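Local structure of (S)-imine reductase (Streptomyces sp. GF3546, 4OQY) at residues D55-N60 against G82-K87. The protein is an S-selective imine reductase that binds NADPH and probably uses it to reduce imines to amines, with activity in the reductive amination of ketones. Residues are numbered along the deposited sequence; the frame is centred on the assembly and turned at random.
Sequences DALSAN and GSLSGK
K87 reaches across to the C-terminal end of helix 53-58, where its ammonium group donates two hydrogen bonds to backbone carbonyls. K87 NZ lies 2.7 Å from L57 O, tilted 27° from that carbonyl plane, and 3.0 Å from N60 O, which it meets from above the plane. The lysine chain is bent at its second and third torsions (chi2 -63°, chi3 148°), which carries CD and CE alongside the same two oxygens. The ammonium sits where the C-terminal end of helix 53-58 would present partial negative charge, and may gain a little from it. A methionine in place of K87 would probably leave the carbonyls of L57 and N60 without the donor they share.

The apolar part of the contact is made by one branch of L57. L57 CD1 packs against S83 CB and L84 CD2, each 3.8 Å away, the two leucine side chains meeting at a slant. The side chain of L57 also touches I9 of strand 6-9 and V80, placing it between the helix, the central sheet and the loop ahead of strand 88-91.

The type II turn from L84 to K87, closed by K87 N to L84 O at 3.1 Å with G86 at positive phi, leads into strand 88-91. The contact thus joins the end of helix 53-58 and the residues that follow it to the loop entering strand 88-91; strands 62-65 and 88-91 are adjacent and parallel in the central sheet of the N-terminal Rossmann-type NADPH-binding domain.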
ATOM      1  N   ASP B  55      42.461  -2.557 -11.829  1.00 22.89           N
ATOM      2  CA  ASP B  55      43.170  -2.145 -10.591  1.00 23.35           C
ATOM      3  C   ASP B  55      42.243  -2.147  -9.375  1.00 22.68           C
ATOM      4  O   ASP B  55      42.656  -2.512  -8.256  1.00 22.86           O
ATOM      5  CB  ASP B  55      43.827  -0.774 -10.788  1.00 24.22           C
ATOM      6  CG  ASP B  55      44.981  -0.822 -11.777  1.00 25.31           C
ATOM      7  OD1 ASP B  55      45.807  -1.742 -11.660  1.00 26.46           O
ATOM      8  OD2 ASP B  55      45.058   0.021 -12.714  1.00 26.42           O
ATOM      9  N   ALA B  56      40.983  -1.760  -9.595  1.00 22.06           N
ATOM     10  CA  ALA B  56      39.954  -1.858  -8.551  1.00 21.68           C
ATOM     11  C   ALA B  56      39.754  -3.307  -8.095  1.00 21.33           C
ATOM     12  O   ALA B  56      39.640  -3.601  -6.902  1.00 21.12           O
ATOM     13  CB  ALA B  56      38.633  -1.264  -9.050  1.00 21.56           C
ATOM     14  N   LEU B  57      39.700  -4.214  -9.071  1.00 20.98           N
ATOM     15  CA  LEU B  57      39.464  -5.602  -8.788  1.00 20.87           C
ATOM     16  C   LEU B  57      40.641  -6.230  -8.128  1.00 21.04           C
ATOM     17  O   LEU B  57      40.474  -7.001  -7.186  1.00 21.22           O
ATOM     18  CB  LEU B  57      39.167  -6.382 -10.069  1.00 20.83           C
ATOM     19  CG  LEU B  57      37.847  -6.042 -10.728  1.00 20.74           C
ATOM     20  CD1 LEU B  57      37.727  -6.815 -12.026  1.00 20.74           C
ATOM     21  CD2 LEU B  57      36.680  -6.363  -9.818  1.00 20.70           C
ATOM     22  N   SER B  58      41.842  -5.897  -8.584  1.00 21.29           N
ATOM     23  CA  SER B  58      43.037  -6.474  -7.992  1.00 21.62           C
ATOM     24  C   SER B  58      43.287  -5.973  -6.569  1.00 22.01           C
ATOM     25  O   SER B  58      43.977  -6.624  -5.773  1.00 22.20           O
ATOM     26  CB  SER B  58      44.242  -6.182  -8.869  1.00 21.73           C
ATOM     27  OG  SER B  58      45.348  -6.970  -8.470  1.00 21.95           O
ATOM     28  N   ALA B  59      42.735  -4.815  -6.241  1.00 22.33           N
ATOM     29  CA  ALA B  59      43.024  -4.220  -4.939  1.00 22.67           C
ATOM     30  C   ALA B  59      42.520  -5.012  -3.744  1.00 23.09           C
ATOM     31  O   ALA B  59      43.076  -4.884  -2.641  1.00 23.41           O
ATOM     32  CB  ALA B  59      42.471  -2.807  -4.875  1.00 22.79           C
ATOM     33  N   ASN B  60      41.460  -5.795  -3.919  1.00 23.07           N
ATOM     34  CA  ASN B  60      40.753  -6.413  -2.788  1.00 23.54           C
ATOM     35  C   ASN B  60      40.091  -7.726  -3.201  1.00 23.55           C
ATOM     36  O   ASN B  60      39.810  -7.960  -4.390  1.00 23.93           O
ATOM     37  CB  ASN B  60      39.666  -5.467  -2.243  1.00 23.37           C
ATOM     38  CG  ASN B  60      40.236  -4.227  -1.541  1.00 23.82           C
ATOM     39  OD1 ASN B  60      40.050  -3.083  -1.987  1.00 23.64           O
ATOM     40  ND2 ASN B  60      40.905  -4.450  -0.448  1.00 24.20           N
ATOM     41  N   GLY B  82      39.419 -11.918 -16.695  1.00 23.25           N
ATOM     42  CA  GLY B  82      40.701 -12.444 -16.261  1.00 23.37           C
ATOM     43  C   GLY B  82      41.104 -11.902 -14.895  1.00 23.13           C
ATOM     44  O   GLY B  82      41.931 -12.490 -14.208  1.00 23.27           O
ATOM     45  N   SER B  83      40.524 -10.784 -14.487  1.00 22.90           N
ATOM     46  CA  SER B  83      40.831 -10.242 -13.174  1.00 22.87           C
ATOM     47  C   SER B  83      39.890 -10.743 -12.077  1.00 22.90           C
ATOM     48  O   SER B  83      40.029 -10.319 -10.922  1.00 22.58           O
ATOM     49  CB  SER B  83      40.807  -8.717 -13.222  1.00 22.77           C
ATOM     50  OG  SER B  83      41.879  -8.205 -13.994  1.00 23.05           O
ATOM     51  N   LEU B  84      38.948 -11.633 -12.393  1.00 23.09           N
ATOM     52  CA  LEU B  84      37.927 -12.026 -11.396  1.00 23.40           C
ATOM     53  C   LEU B  84      38.328 -13.192 -10.494  1.00 23.86           C
ATOM     54  O   LEU B  84      37.631 -13.490  -9.521  1.00 24.01           O
ATOM     55  CB  LEU B  84      36.582 -12.330 -12.045  1.00 23.27           C
ATOM     56  CG  LEU B  84      35.908 -11.177 -12.789  1.00 23.11           C
ATOM     57  CD1 LEU B  84      34.581 -11.610 -13.395  1.00 23.07           C
ATOM     58  CD2 LEU B  84      35.679 -10.000 -11.876  1.00 22.91           C
ATOM     59  N   SER B  85      39.454 -13.827 -10.799  1.00 24.28           N
ATOM     60  CA  SER B  85      39.871 -15.031 -10.102  1.00 24.92           C
ATOM     61  C   SER B  85      40.077 -14.760  -8.614  1.00 25.03           C
ATOM     62  O   SER B  85      40.788 -13.828  -8.264  1.00 24.79           O
ATOM     63  CB  SER B  85      41.159 -15.541 -10.723  1.00 25.51           C
ATOM     64  OG  SER B  85      41.725 -16.519  -9.891  1.00 26.52           O
ATOM     65  N   GLY B  86      39.422 -15.554  -7.765  1.00 25.17           N
ATOM     66  CA  GLY B  86      39.569 -15.429  -6.320  1.00 25.24           C
ATOM     67  C   GLY B  86      38.808 -14.276  -5.707  1.00 24.83           C
ATOM     68  O   GLY B  86      38.963 -14.005  -4.517  1.00 25.15           O
ATOM     69  N   LYS B  87      37.977 -13.592  -6.492  1.00 24.27           N
ATOM     70  CA  LYS B  87      37.178 -12.486  -5.952  1.00 23.79           C
ATOM     71  C   LYS B  87      35.831 -12.954  -5.419  1.00 23.80           C
ATOM     72  O   LYS B  87      35.293 -13.991  -5.822  1.00 23.87           O
ATOM     73  CB  LYS B  87      36.944 -11.398  -7.009  1.00 23.24           C
ATOM     74  CG  LYS B  87      38.204 -10.848  -7.661  1.00 23.12           C
ATOM     75  CD  LYS B  87      39.131 -10.143  -6.669  1.00 23.08           C
ATOM     76  CE  LYS B  87      40.578 -10.313  -7.083  1.00 23.17           C
ATOM     77  NZ  LYS B  87      41.482  -9.409  -6.349  1.00 23.26           N
TER